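Side-chain contacts in nucleocapsid (PDB 4AKL), which probably binds single- and double-stranded RNA to package the viral genome and probably cuts double-stranded DNA without sequence specificity: residues N8-M13 against P76-A81; V68-F73 against K411-L416; G101-W106 against S310-Y315; R202-V205 against M211-N214. One frame throughout, in Å; residues are numbered along the deposited sequence.

Contact 1: residues N8-M13 against P76-A81; sequences NSKDEM and PIYECA
Met13 and Tyr78 face each other where the first turn of helix 10-24 passes the start of helix 77-83, with their CA atoms 8.2 Å apart. Met13 carries most of the contact. Its CG stands anti to the backbone N (chi1 -178°). The chain bends about CB-CG (chi2 75°) and again about CG-SD, which brings SD and CE over the ring. Met13 CG lies against the hydroxyl end of the Tyr78 ring, 3.7 Å from Tyr78 CZ. Met13 SD sits above the Tyr78 ring, 5.1 Å from its centroid and 15° off the normal. This is a Met-aromatic contact, but a long one. The methyl CE reaches over one face of the ring near its rim. Met13 CE ends 3.4 Å from Tyr78 O and 3.5 Å from Ala81 CB. Tyr78 and Ala81 are about one helical turn apart, so the methyl fits against a single side of that helix.

The contact belongs to the all-helical nucleocapsid fold and joins its first helix to a short helix some 60 residues on. Tyr78 OH is hydrogen-bonded to Asn14, which fixes the ring end next to Met13. Phe17 makes an edge-to-face pair with the same ring. Lys10 brushes the hydroxyl with its CG, while its extended chain carries NZ to the carbonyl of Val141. At the helix start, Ser9 is the N-cap, and its OG accepts from Glu12 N at 3.3 Å. Glu12 OE1 turns back and takes two N-H groups of Asn8, the backbone N at 2.6 Å and ND2 at 3.0 Å.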
loop_
_atom_site.group_PDB
_atom_site.type_symbol
_atom_site.label_atom_id
_atom_site.label_comp_id
_atom_site.label_asym_id
_atom_site.label_seq_id
_atom_site.Cartn_x
_atom_site.Cartn_y
_atom_site.Cartn_z
ATOM N N ASN A 8 8.583 24.533 5.089
ATOM C CA ASN A 8 7.852 24.648 3.816
ATOM C C ASN A 8 8.701 24.198 2.612
ATOM O O ASN A 8 8.355 24.489 1.449
ATOM C CB ASN A 8 7.379 26.115 3.628
ATOM C CG ASN A 8 6.565 26.646 4.833
ATOM O OD1 ASN A 8 5.364 26.298 5.044
ATOM N ND2 ASN A 8 7.210 27.483 5.621
ATOM N N SER A 9 9.816 23.501 2.880
ATOM C CA SER A 9 10.778 23.097 1.822
ATOM C C SER A 9 11.834 22.149 2.376
ATOM O O SER A 9 12.012 22.034 3.594
ATOM C CB SER A 9 11.467 24.338 1.167
ATOM O OG SER A 9 12.360 25.032 2.049
ATOM N N LYS A 10 12.541 21.476 1.469
ATOM C CA LYS A 10 13.623 20.586 1.853
ATOM C C LYS A 10 14.692 21.351 2.681
ATOM O O LYS A 10 14.976 20.969 3.800
ATOM C CB LYS A 10 14.259 19.888 0.622
ATOM C CG LYS A 10 15.281 18.770 1.053
ATOM C CD LYS A 10 15.739 17.827 -0.089
ATOM C CE LYS A 10 17.085 17.110 0.300
ATOM N NZ LYS A 10 17.292 15.724 -0.308
ATOM N N ASP A 11 15.262 22.425 2.135
ATOM C CA ASP A 11 16.254 23.248 2.898
ATOM C C ASP A 11 15.745 23.599 4.283
ATOM O O ASP A 11 16.434 23.350 5.266
ATOM C CB ASP A 11 16.630 24.536 2.148
ATOM C CG ASP A 11 17.737 24.318 1.114
ATOM O OD1 ASP A 11 18.354 23.215 1.080
ATOM O OD2 ASP A 11 17.998 25.261 0.327
ATOM N N GLU A 12 14.536 24.166 4.337
ATOM C CA GLU A 12 13.855 24.476 5.608
ATOM C C GLU A 12 13.795 23.232 6.486
ATOM O O GLU A 12 14.144 23.282 7.669
ATOM C CB GLU A 12 12.456 25.074 5.372
ATOM C CG GLU A 12 12.508 26.582 4.954
ATOM C CD GLU A 12 11.120 27.243 4.811
ATOM O OE1 GLU A 12 10.109 26.632 5.208
ATOM O OE2 GLU A 12 11.042 28.386 4.301
ATOM N N MET A 13 13.406 22.112 5.892
ATOM C CA MET A 13 13.382 20.866 6.610
ATOM C C MET A 13 14.744 20.470 7.140
ATOM O O MET A 13 14.836 20.055 8.293
ATOM C CB MET A 13 12.795 19.699 5.752
ATOM C CG MET A 13 12.700 18.364 6.514
ATOM S SD MET A 13 11.350 18.277 7.702
ATOM C CE MET A 13 12.185 17.431 9.042
ATOM N N PRO A 76 11.440 7.171 12.516
ATOM C CA PRO A 76 12.331 7.913 11.619
ATOM C C PRO A 76 11.964 9.352 11.699
ATOM O O PRO A 76 11.082 9.835 10.959
ATOM C CB PRO A 76 12.050 7.306 10.251
ATOM C CG PRO A 76 10.730 6.851 10.326
ATOM C CD PRO A 76 10.453 6.419 11.748
ATOM N N ILE A 77 12.637 10.041 12.606
ATOM C CA ILE A 77 12.306 11.450 12.918
ATOM C C ILE A 77 12.207 12.387 11.736
ATOM O O ILE A 77 11.242 13.184 11.625
ATOM C CB ILE A 77 13.279 12.042 13.899
ATOM C CG1 ILE A 77 13.142 11.321 15.246
ATOM C CG2 ILE A 77 12.981 13.509 14.092
ATOM C CD1 ILE A 77 11.722 11.448 15.911
ATOM N N TYR A 78 13.173 12.284 10.847
ATOM C CA TYR A 78 13.272 13.224 9.714
ATOM C C TYR A 78 12.041 13.120 8.851
ATOM O O TYR A 78 11.412 14.119 8.534
ATOM C CB TYR A 78 14.510 12.927 8.867
ATOM C CG TYR A 78 14.725 13.896 7.735
ATOM C CD1 TYR A 78 15.432 15.047 7.932
ATOM C CD2 TYR A 78 14.196 13.656 6.448
ATOM C CE1 TYR A 78 15.642 15.944 6.916
ATOM C CE2 TYR A 78 14.397 14.575 5.398
ATOM C CZ TYR A 78 15.115 15.705 5.641
ATOM O OH TYR A 78 15.341 16.617 4.642
ATOM N N GLU A 79 11.683 11.901 8.497
ATOM C CA GLU A 79 10.591 11.705 7.552
ATOM C C GLU A 79 9.244 11.921 8.217
ATOM O O GLU A 79 8.349 12.497 7.582
ATOM C CB GLU A 79 10.683 10.339 6.890
ATOM C CG GLU A 79 11.847 10.219 5.947
ATOM C CD GLU A 79 13.234 9.981 6.615
ATOM O OE1 GLU A 79 13.286 9.559 7.792
ATOM O OE2 GLU A 79 14.279 10.222 5.919
ATOM N N CYS A 80 9.106 11.490 9.491
ATOM C CA CYS A 80 7.879 11.738 10.265
ATOM C C CYS A 80 7.678 13.246 10.414
ATOM O O CYS A 80 6.562 13.754 10.235
ATOM C CB CYS A 80 7.951 11.065 11.648
ATOM S SG CYS A 80 7.941 9.265 11.598
ATOM N N ALA A 81 8.750 13.974 10.725
ATOM C CA ALA A 81 8.630 15.437 10.834
ATOM C C ALA A 81 8.235 16.033 9.479
ATOM O O ALA A 81 7.385 16.929 9.408
ATOM C CB ALA A 81 9.872 16.045 11.338
#

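Contact 2: residues V68-F73 against K411-L416; sequences VEATKF and KSILNL
Thr71 and Ile413 meet where the end of helix 56-71 packs on a 3-10 turn in the long loop between helices 385-392 and 425-440. Two parts of the helical nucleocapsid fold, more than 330 residues apart in sequence, come together here. The backbones are close: Thr71 CA and Ser412 CA are 5.8 Å apart.

The tighter part is apolar. The methyl CG2 of Thr71 touches the CG1-CD1 arm of Ile413, at 3.8 Å from CG1 and 4.0 Å from CD1. Ile413 sets CG1 anti to its carbonyl carbon (chi1 -80°), which swings this arm back to the threonine. The two side chains meet at a slant. Thr71 OG1 is turned to its own helix and bonds to the carbonyl of Leu67, leaving the methyl for the contact. Leu433 and Leu454 also pack on Ile413, from helices 425-440 and 450-460.

The looser parts lie on either side of this touch. Ala70 CB stays 4.4 Å from Ile413 CD1, a light contact. Near Ser412 the side chains do not close up, as Thr71 CB and Ser412 CB are also 4.4 Å apart. A water fills in between the polar groups there. It donates to Thr71 O at 2.8 Å and accepts from Ser412 OG at 2.6 Å.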
loop_
_atom_site.group_PDB
_atom_site.type_symbol
_atom_site.label_atom_id
_atom_site.label_comp_id
_atom_site.label_asym_id
_atom_site.label_seq_id
_atom_site.Cartn_x
_atom_site.Cartn_y
_atom_site.Cartn_z
ATOM N N VAL A 68 4.228 -1.708 21.314
ATOM C CA VAL A 68 4.718 -0.386 21.711
ATOM C C VAL A 68 6.209 -0.418 22.082
ATOM O O VAL A 68 6.970 0.488 21.704
ATOM C CB VAL A 68 3.928 0.184 22.813
ATOM C CG1 VAL A 68 4.674 1.380 23.415
ATOM C CG2 VAL A 68 2.574 0.533 22.246
ATOM N N GLU A 69 6.604 -1.455 22.799
ATOM C CA GLU A 69 7.996 -1.614 23.192
ATOM C C GLU A 69 8.889 -1.790 21.965
ATOM O O GLU A 69 9.936 -1.176 21.864
ATOM C CB GLU A 69 8.146 -2.792 24.130
ATOM C CG GLU A 69 9.617 -3.037 24.502
ATOM C CD GLU A 69 9.844 -3.216 25.944
ATOM O OE1 GLU A 69 8.874 -3.003 26.732
ATOM O OE2 GLU A 69 10.998 -3.575 26.319
ATOM N N ALA A 70 8.432 -2.621 21.030
ATOM C CA ALA A 70 9.086 -2.765 19.771
ATOM C C ALA A 70 9.297 -1.429 19.006
ATOM O O ALA A 70 10.268 -1.298 18.272
ATOM C CB ALA A 70 8.288 -3.719 18.906
ATOM N N THR A 71 8.401 -0.461 19.172
ATOM C CA THR A 71 8.379 0.685 18.321
ATOM C C THR A 71 8.591 2.045 18.983
ATOM O O THR A 71 8.757 3.031 18.290
ATOM C CB THR A 71 7.013 0.757 17.596
ATOM O OG1 THR A 71 5.999 0.785 18.556
ATOM C CG2 THR A 71 6.772 -0.440 16.786
ATOM N N LYS A 72 8.555 2.093 20.295
ATOM C CA LYS A 72 8.552 3.307 21.013
ATOM C C LYS A 72 9.656 4.311 20.555
ATOM O O LYS A 72 9.381 5.491 20.405
ATOM C CB LYS A 72 8.766 2.995 22.528
ATOM C CG LYS A 72 8.119 3.923 23.456
ATOM C CD LYS A 72 8.477 3.537 24.921
ATOM C CE LYS A 72 7.844 4.459 26.003
ATOM N NZ LYS A 72 7.293 5.782 25.563
ATOM N N PHE A 73 10.882 3.830 20.336
ATOM C CA PHE A 73 12.030 4.740 20.177
ATOM C C PHE A 73 12.655 4.718 18.774
ATOM O O PHE A 73 13.687 5.329 18.554
ATOM C CB PHE A 73 13.105 4.461 21.253
ATOM C CG PHE A 73 12.637 4.697 22.684
ATOM C CD1 PHE A 73 12.327 5.984 23.132
ATOM C CD2 PHE A 73 12.531 3.641 23.577
ATOM C CE1 PHE A 73 11.888 6.224 24.456
ATOM C CE2 PHE A 73 12.098 3.855 24.911
ATOM C CZ PHE A 73 11.771 5.157 25.342
ATOM N N LYS A 411 4.536 0.705 12.015
ATOM C CA LYS A 411 5.468 0.732 10.913
ATOM C C LYS A 411 6.837 1.424 11.190
ATOM O O LYS A 411 7.703 1.457 10.281
ATOM C CB LYS A 411 4.743 1.203 9.651
ATOM C CG LYS A 411 3.988 0.029 9.067
ATOM C CD LYS A 411 3.100 0.350 7.935
ATOM C CE LYS A 411 2.403 -0.912 7.487
ATOM N NZ LYS A 411 1.380 -0.587 6.515
ATOM N N SER A 412 7.048 1.947 12.413
ATOM C CA SER A 412 8.325 2.455 12.785
ATOM C C SER A 412 9.340 1.343 12.765
ATOM O O SER A 412 10.520 1.615 12.618
ATOM C CB SER A 412 8.312 3.167 14.102
ATOM O OG SER A 412 7.584 4.376 14.019
ATOM N N ILE A 413 8.865 0.091 12.912
ATOM C CA ILE A 413 9.688 -1.106 12.720
ATOM C C ILE A 413 10.470 -1.126 11.414
ATOM O O ILE A 413 11.584 -1.647 11.379
ATOM C CB ILE A 413 8.803 -2.421 12.855
ATOM C CG1 ILE A 413 8.581 -2.736 14.306
ATOM C CG2 ILE A 413 9.495 -3.609 12.342
ATOM C CD1 ILE A 413 7.370 -3.681 14.587
ATOM N N LEU A 414 9.903 -0.572 10.337
ATOM C CA LEU A 414 10.555 -0.557 9.044
ATOM C C LEU A 414 11.782 0.380 9.016
ATOM O O LEU A 414 12.569 0.306 8.101
ATOM C CB LEU A 414 9.557 -0.130 7.957
ATOM C CG LEU A 414 8.463 -1.149 7.680
ATOM C CD1 LEU A 414 7.488 -0.597 6.673
ATOM C CD2 LEU A 414 9.049 -2.496 7.218
ATOM N N ASN A 415 11.896 1.262 10.008
ATOM C CA ASN A 415 13.115 2.044 10.253
ATOM C C ASN A 415 14.233 1.229 10.949
ATOM O O ASN A 415 15.363 1.699 11.028
ATOM C CB ASN A 415 12.792 3.289 11.079
ATOM C CG ASN A 415 13.910 4.299 11.075
ATOM O OD1 ASN A 415 14.619 4.466 10.055
ATOM N ND2 ASN A 415 14.101 4.967 12.195
ATOM N N LEU A 416 13.929 0.024 11.458
ATOM C CA LEU A 416 14.975 -0.819 12.069
ATOM C C LEU A 416 15.822 -1.387 10.950
ATOM O O LEU A 416 15.256 -1.829 9.937
ATOM C CB LEU A 416 14.415 -1.968 12.905
ATOM C CG LEU A 416 13.894 -1.607 14.297
ATOM C CD1 LEU A 416 13.071 -2.754 14.855
ATOM C CD2 LEU A 416 15.034 -1.202 15.280
HETATM O O HOH W 1 7.207 4.626 16.622
#

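Contact 3: residues G101-W106 against S310-Y315; sequences GTIKSW and SYYWLY
Trp106 meets Tyr312 edge to face, with ring planes at 67° and the centroid of its six-membered ring 4.8 Å from that of the tyrosine. The tryptophan can be followed outward from CB. Its chi1 of 44° places CG between the backbone N and the carbonyl carbon, which brings one indole face under Ile103 O, near the ring's rim. On the pyrrole side, NE1 leaves the contact and bonds to Asn125. On the benzene side, Trp106 CE3 comes within 4.0 Å of Tyr312 CZ. The next atom, CZ3, points into the middle of the tyrosine face. Trp106 CZ3 stands 3.4 Å above the Tyr312 plane and 3.6 Å from Tyr312 CZ. Trp106 CH2 then passes 4.1 Å from Tyr312 CD1.

A further apolar touch comes from Ile103 CD1, 4.1 Å from Tyr312 CE1. The tyrosine hydroxyl bonds to Asp107, which ties the ring end to the short helix 104-107. His376 meets the indole as well, and Ala129 of helix 120-136 touches both Ile103 and Trp106. The result is a buried T-shaped aromatic pair joining helix 306-316 to helix 104-107 in the helical core of the nucleocapsid.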
loop_
_atom_site.group_PDB
_atom_site.type_symbol
_atom_site.label_atom_id
_atom_site.label_comp_id
_atom_site.label_asym_id
_atom_site.label_seq_id
_atom_site.Cartn_x
_atom_site.Cartn_y
_atom_site.Cartn_z
ATOM N N GLY A 101 -12.274 15.273 -8.394
ATOM C CA GLY A 101 -12.747 14.644 -9.597
ATOM C C GLY A 101 -11.987 13.394 -9.969
ATOM O O GLY A 101 -12.587 12.471 -10.495
ATOM N N THR A 102 -10.687 13.334 -9.706
ATOM C CA THR A 102 -9.878 12.179 -10.132
ATOM C C THR A 102 -9.982 10.919 -9.240
ATOM O O THR A 102 -9.627 9.831 -9.682
ATOM C CB THR A 102 -8.350 12.539 -10.287
ATOM O OG1 THR A 102 -8.021 13.601 -9.408
ATOM C CG2 THR A 102 -8.019 12.970 -11.689
ATOM N N ILE A 103 -10.451 11.084 -7.994
ATOM C CA ILE A 103 -10.570 9.997 -7.043
ATOM C C ILE A 103 -12.005 9.588 -6.743
ATOM O O ILE A 103 -12.244 8.760 -5.884
ATOM C CB ILE A 103 -9.855 10.355 -5.760
ATOM C CG1 ILE A 103 -10.622 11.390 -4.920
ATOM C CG2 ILE A 103 -8.428 10.862 -6.106
ATOM C CD1 ILE A 103 -10.128 11.474 -3.472
ATOM N N LYS A 104 -12.959 10.154 -7.478
ATOM C CA LYS A 104 -14.372 9.934 -7.231
ATOM C C LYS A 104 -14.781 8.438 -7.280
ATOM O O LYS A 104 -15.742 8.044 -6.631
ATOM C CB LYS A 104 -15.245 10.797 -8.207
ATOM C CG LYS A 104 -15.170 10.412 -9.664
ATOM C CD LYS A 104 -16.371 10.949 -10.539
ATOM C CE LYS A 104 -16.230 12.431 -10.972
ATOM N NZ LYS A 104 -16.746 12.664 -12.397
ATOM N N SER A 105 -14.038 7.617 -8.035
ATOM C CA SER A 105 -14.414 6.202 -8.213
ATOM C C SER A 105 -14.463 5.416 -6.886
ATOM O O SER A 105 -15.316 4.524 -6.707
ATOM C CB SER A 105 -13.524 5.492 -9.281
ATOM O OG SER A 105 -12.181 5.374 -8.878
ATOM N N TRP A 106 -13.557 5.765 -5.967
ATOM C CA TRP A 106 -13.545 5.219 -4.615
ATOM C C TRP A 106 -14.062 6.184 -3.557
ATOM O O TRP A 106 -14.771 5.756 -2.626
ATOM C CB TRP A 106 -12.131 4.699 -4.233
ATOM C CG TRP A 106 -10.932 5.542 -4.580
ATOM C CD1 TRP A 106 -10.310 5.632 -5.793
ATOM C CD2 TRP A 106 -10.206 6.371 -3.704
ATOM N NE1 TRP A 106 -9.257 6.479 -5.731
ATOM C CE2 TRP A 106 -9.156 6.947 -4.453
ATOM C CE3 TRP A 106 -10.333 6.690 -2.362
ATOM C CZ2 TRP A 106 -8.243 7.823 -3.903
ATOM C CZ3 TRP A 106 -9.433 7.576 -1.810
ATOM C CH2 TRP A 106 -8.387 8.120 -2.579
ATOM N N SER A 310 -3.328 8.001 4.892
ATOM C CA SER A 310 -3.454 8.784 6.099
ATOM C C SER A 310 -3.966 10.228 5.873
ATOM O O SER A 310 -4.767 10.731 6.684
ATOM C CB SER A 310 -2.158 8.738 6.935
ATOM O OG SER A 310 -1.990 7.387 7.490
ATOM N N TYR A 311 -3.520 10.864 4.781
ATOM C CA TYR A 311 -3.947 12.214 4.446
ATOM C C TYR A 311 -5.409 12.211 3.932
ATOM O O TYR A 311 -6.186 13.160 4.211
ATOM C CB TYR A 311 -2.980 12.873 3.441
ATOM C CG TYR A 311 -1.959 13.736 4.140
ATOM C CD1 TYR A 311 -2.271 15.010 4.524
ATOM C CD2 TYR A 311 -0.697 13.257 4.455
ATOM C CE1 TYR A 311 -1.343 15.820 5.189
ATOM C CE2 TYR A 311 0.229 14.043 5.117
ATOM C CZ TYR A 311 -0.099 15.319 5.483
ATOM O OH TYR A 311 0.805 16.059 6.155
ATOM N N TYR A 312 -5.786 11.156 3.212
ATOM C CA TYR A 312 -7.144 11.001 2.779
ATOM C C TYR A 312 -8.094 10.981 4.004
ATOM O O TYR A 312 -9.174 11.592 3.976
ATOM C CB TYR A 312 -7.293 9.736 1.961
ATOM C CG TYR A 312 -8.696 9.457 1.573
ATOM C CD1 TYR A 312 -9.390 10.331 0.745
ATOM C CD2 TYR A 312 -9.354 8.317 2.032
ATOM C CE1 TYR A 312 -10.721 10.086 0.374
ATOM C CE2 TYR A 312 -10.714 8.060 1.662
ATOM C CZ TYR A 312 -11.374 8.935 0.843
ATOM O OH TYR A 312 -12.699 8.699 0.484
ATOM N N TRP A 313 -7.684 10.293 5.078
ATOM C CA TRP A 313 -8.540 10.173 6.262
ATOM C C TRP A 313 -8.634 11.494 6.977
ATOM O O TRP A 313 -9.714 11.852 7.448
ATOM C CB TRP A 313 -8.088 9.021 7.195
ATOM C CG TRP A 313 -8.233 7.658 6.522
ATOM C CD1 TRP A 313 -9.255 7.255 5.668
ATOM C CD2 TRP A 313 -7.336 6.567 6.602
ATOM N NE1 TRP A 313 -9.046 5.973 5.247
ATOM C CE2 TRP A 313 -7.869 5.522 5.806
ATOM C CE3 TRP A 313 -6.137 6.355 7.289
ATOM C CZ2 TRP A 313 -7.252 4.309 5.677
ATOM C CZ3 TRP A 313 -5.517 5.153 7.154
ATOM C CH2 TRP A 313 -6.071 4.131 6.352
ATOM N N LEU A 314 -7.528 12.221 7.056
ATOM C CA LEU A 314 -7.591 13.581 7.550
ATOM C C LEU A 314 -8.583 14.422 6.748
ATOM O O LEU A 314 -9.460 15.077 7.326
ATOM C CB LEU A 314 -6.259 14.250 7.466
ATOM C CG LEU A 314 -5.091 13.801 8.295
ATOM C CD1 LEU A 314 -3.950 14.812 8.037
ATOM C CD2 LEU A 314 -5.444 13.698 9.806
ATOM N N TYR A 315 -8.469 14.372 5.424
ATOM C CA TYR A 315 -9.394 15.101 4.558
ATOM C C TYR A 315 -10.845 14.685 4.851
ATOM O O TYR A 315 -11.672 15.537 5.149
ATOM C CB TYR A 315 -8.979 14.942 3.091
ATOM C CG TYR A 315 -10.048 15.200 2.138
ATOM C CD1 TYR A 315 -10.396 16.518 1.775
ATOM C CD2 TYR A 315 -10.731 14.167 1.570
ATOM C CE1 TYR A 315 -11.434 16.749 0.831
ATOM C CE2 TYR A 315 -11.765 14.401 0.647
ATOM C CZ TYR A 315 -12.100 15.686 0.290
ATOM O OH TYR A 315 -13.131 15.876 -0.632
#

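Contact 4: residues R202-V205 against M211-N214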
loop_
_atom_site.group_PDB
_atom_site.type_symbol
_atom_site.label_atom_id
_atom_site.label_comp_id
_atom_site.label_asym_id
_atom_site.label_seq_id
_atom_site.Cartn_x
_atom_site.Cartn_y
_atom_site.Cartn_z
ATOM N N ARG A 202 1.211 -9.573 -32.010
ATOM C CA ARG A 202 2.440 -8.774 -31.969
ATOM C C ARG A 202 2.682 -8.099 -33.321
ATOM O O ARG A 202 3.040 -6.944 -33.373
ATOM C CB ARG A 202 3.656 -9.622 -31.537
ATOM C CG ARG A 202 4.991 -8.808 -31.332
ATOM C CD ARG A 202 6.145 -9.619 -30.647
ATOM N NE ARG A 202 5.828 -11.054 -30.601
ATOM C CZ ARG A 202 5.630 -11.795 -29.501
ATOM N NH1 ARG A 202 5.752 -11.294 -28.254
ATOM N NH2 ARG A 202 5.328 -13.090 -29.657
ATOM N N GLU A 203 2.456 -8.825 -34.407
ATOM C CA GLU A 203 2.600 -8.246 -35.755
ATOM C C GLU A 203 1.472 -7.218 -36.091
ATOM O O GLU A 203 1.748 -6.129 -36.614
ATOM C CB GLU A 203 2.673 -9.348 -36.797
ATOM C CG GLU A 203 4.028 -10.109 -36.809
ATOM C CD GLU A 203 5.180 -9.290 -37.413
ATOM O OE1 GLU A 203 4.947 -8.502 -38.361
ATOM O OE2 GLU A 203 6.320 -9.432 -36.934
ATOM N N PHE A 204 0.227 -7.578 -35.778
ATOM C CA PHE A 204 -0.937 -6.709 -36.009
ATOM C C PHE A 204 -0.736 -5.314 -35.381
ATOM O O PHE A 204 -0.912 -4.298 -36.054
ATOM C CB PHE A 204 -2.204 -7.367 -35.444
ATOM C CG PHE A 204 -3.425 -6.500 -35.501
ATOM C CD1 PHE A 204 -4.121 -6.333 -36.704
ATOM C CD2 PHE A 204 -3.891 -5.843 -34.351
ATOM C CE1 PHE A 204 -5.263 -5.531 -36.768
ATOM C CE2 PHE A 204 -5.045 -5.023 -34.408
ATOM C CZ PHE A 204 -5.728 -4.878 -35.632
ATOM N N VAL A 205 -0.339 -5.284 -34.106
ATOM C CA VAL A 205 -0.200 -4.023 -33.389
ATOM C C VAL A 205 0.983 -3.136 -33.840
ATOM O O VAL A 205 1.120 -2.030 -33.315
ATOM C CB VAL A 205 -0.163 -4.231 -31.845
ATOM C CG1 VAL A 205 -1.376 -5.084 -31.406
ATOM C CG2 VAL A 205 1.206 -4.826 -31.350
ATOM N N MET A 211 -3.984 -7.551 -41.807
ATOM C CA MET A 211 -3.991 -8.907 -41.211
ATOM C C MET A 211 -5.343 -9.283 -40.625
ATOM O O MET A 211 -5.702 -10.441 -40.607
ATOM C CB MET A 211 -2.938 -9.052 -40.111
ATOM C CG MET A 211 -1.530 -8.919 -40.581
ATOM S SD MET A 211 -0.395 -8.887 -39.183
ATOM C CE MET A 211 -0.437 -10.613 -38.696
ATOM N N ALA A 212 -6.104 -8.314 -40.153
ATOM C CA ALA A 212 -7.432 -8.601 -39.604
ATOM C C ALA A 212 -8.408 -9.264 -40.623
ATOM O O ALA A 212 -9.372 -9.911 -40.222
ATOM C CB ALA A 212 -8.012 -7.379 -39.085
ATOM N N PHE A 213 -8.137 -9.138 -41.925
ATOM C CA PHE A 213 -9.020 -9.773 -42.940
ATOM C C PHE A 213 -8.887 -11.277 -43.075
ATOM O O PHE A 213 -9.846 -11.891 -43.586
ATOM C CB PHE A 213 -8.859 -9.146 -44.314
ATOM C CG PHE A 213 -9.104 -7.684 -44.355
ATOM C CD1 PHE A 213 -9.873 -7.016 -43.367
ATOM C CD2 PHE A 213 -8.581 -6.942 -45.398
ATOM C CE1 PHE A 213 -10.064 -5.689 -43.436
ATOM C CE2 PHE A 213 -8.799 -5.574 -45.486
ATOM C CZ PHE A 213 -9.543 -4.943 -44.491
ATOM N N ASN A 214 -7.752 -11.862 -42.667
ATOM C CA ASN A 214 -7.594 -13.342 -42.594
ATOM C C ASN A 214 -6.627 -13.910 -41.492
ATOM O O ASN A 214 -5.535 -14.391 -41.800
ATOM C CB ASN A 214 -7.288 -13.978 -43.985
ATOM C CG ASN A 214 -5.907 -13.619 -44.545
ATOM O OD1 ASN A 214 -5.444 -12.491 -44.412
ATOM N ND2 ASN A 214 -5.250 -14.599 -45.195
#
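Met211 lies against the last turn of helix 195-204, and its main contacts are with Glu203 and Phe204. The helix end packs on the 3-10 turn 211-213 after a short connection, in a helical part of the nucleocapsid about 39 Å from the centre of the chain to the centre of the contact. The CA atoms of Phe204 and Met211 are 6.4 Å apart.

The sulfur and methyl contacts come first. Met211 CG stands anti to its carbonyl carbon (chi1 -64°), and the chain runs straight to SD before bending at chi3 (74°). Met211 SD is 3.7 Å from Phe204 N. Both Met211 SD and Met211 CE lie 3.9 Å from Glu203 CB. The methionine end thus lies across two consecutive residues of the helix.

The aromatic contact is smaller. Ala212 CB comes to 4.0 Å from Phe204 CE1, at an oblique approach to the ring. Trp200, one turn earlier in the same helix, meets the phenylalanine with nearly parallel planes. Leu280 of helix 270-292 touches Ala212, and Thr253 of helix 245-263 touches Phe204.

The charged end of Glu203 is turned out of the contact. No hydrogen bond joins the two segments. They are held by apolar and sulfur contacts, and the charge of Glu203 is paired with Lys206 and Lys208 outside them.

Contacts 1 and 2 are neighbours, with centres 19 Å apart. Pro76 N lies 3.5 Å from Asn415 ND2, so residues 76-81 pack directly on residues 411-416. Helices 56-71 and 77-83 are consecutive; helix 56-71 supplies one side of contact 2, and helix 77-83 one side of contact 1. Contact 3 belongs to the same helical body but touches neither; its centre is 24 Å from contact 1 and 28 Å from contact 2. Contact 4 stands apart, 42 Å from contact 3 and 56 Å from contact 2 between centres, on the other side of the chain's centre from contact 2. Its residues fall in sequence between the two halves of contacts 2 and 3.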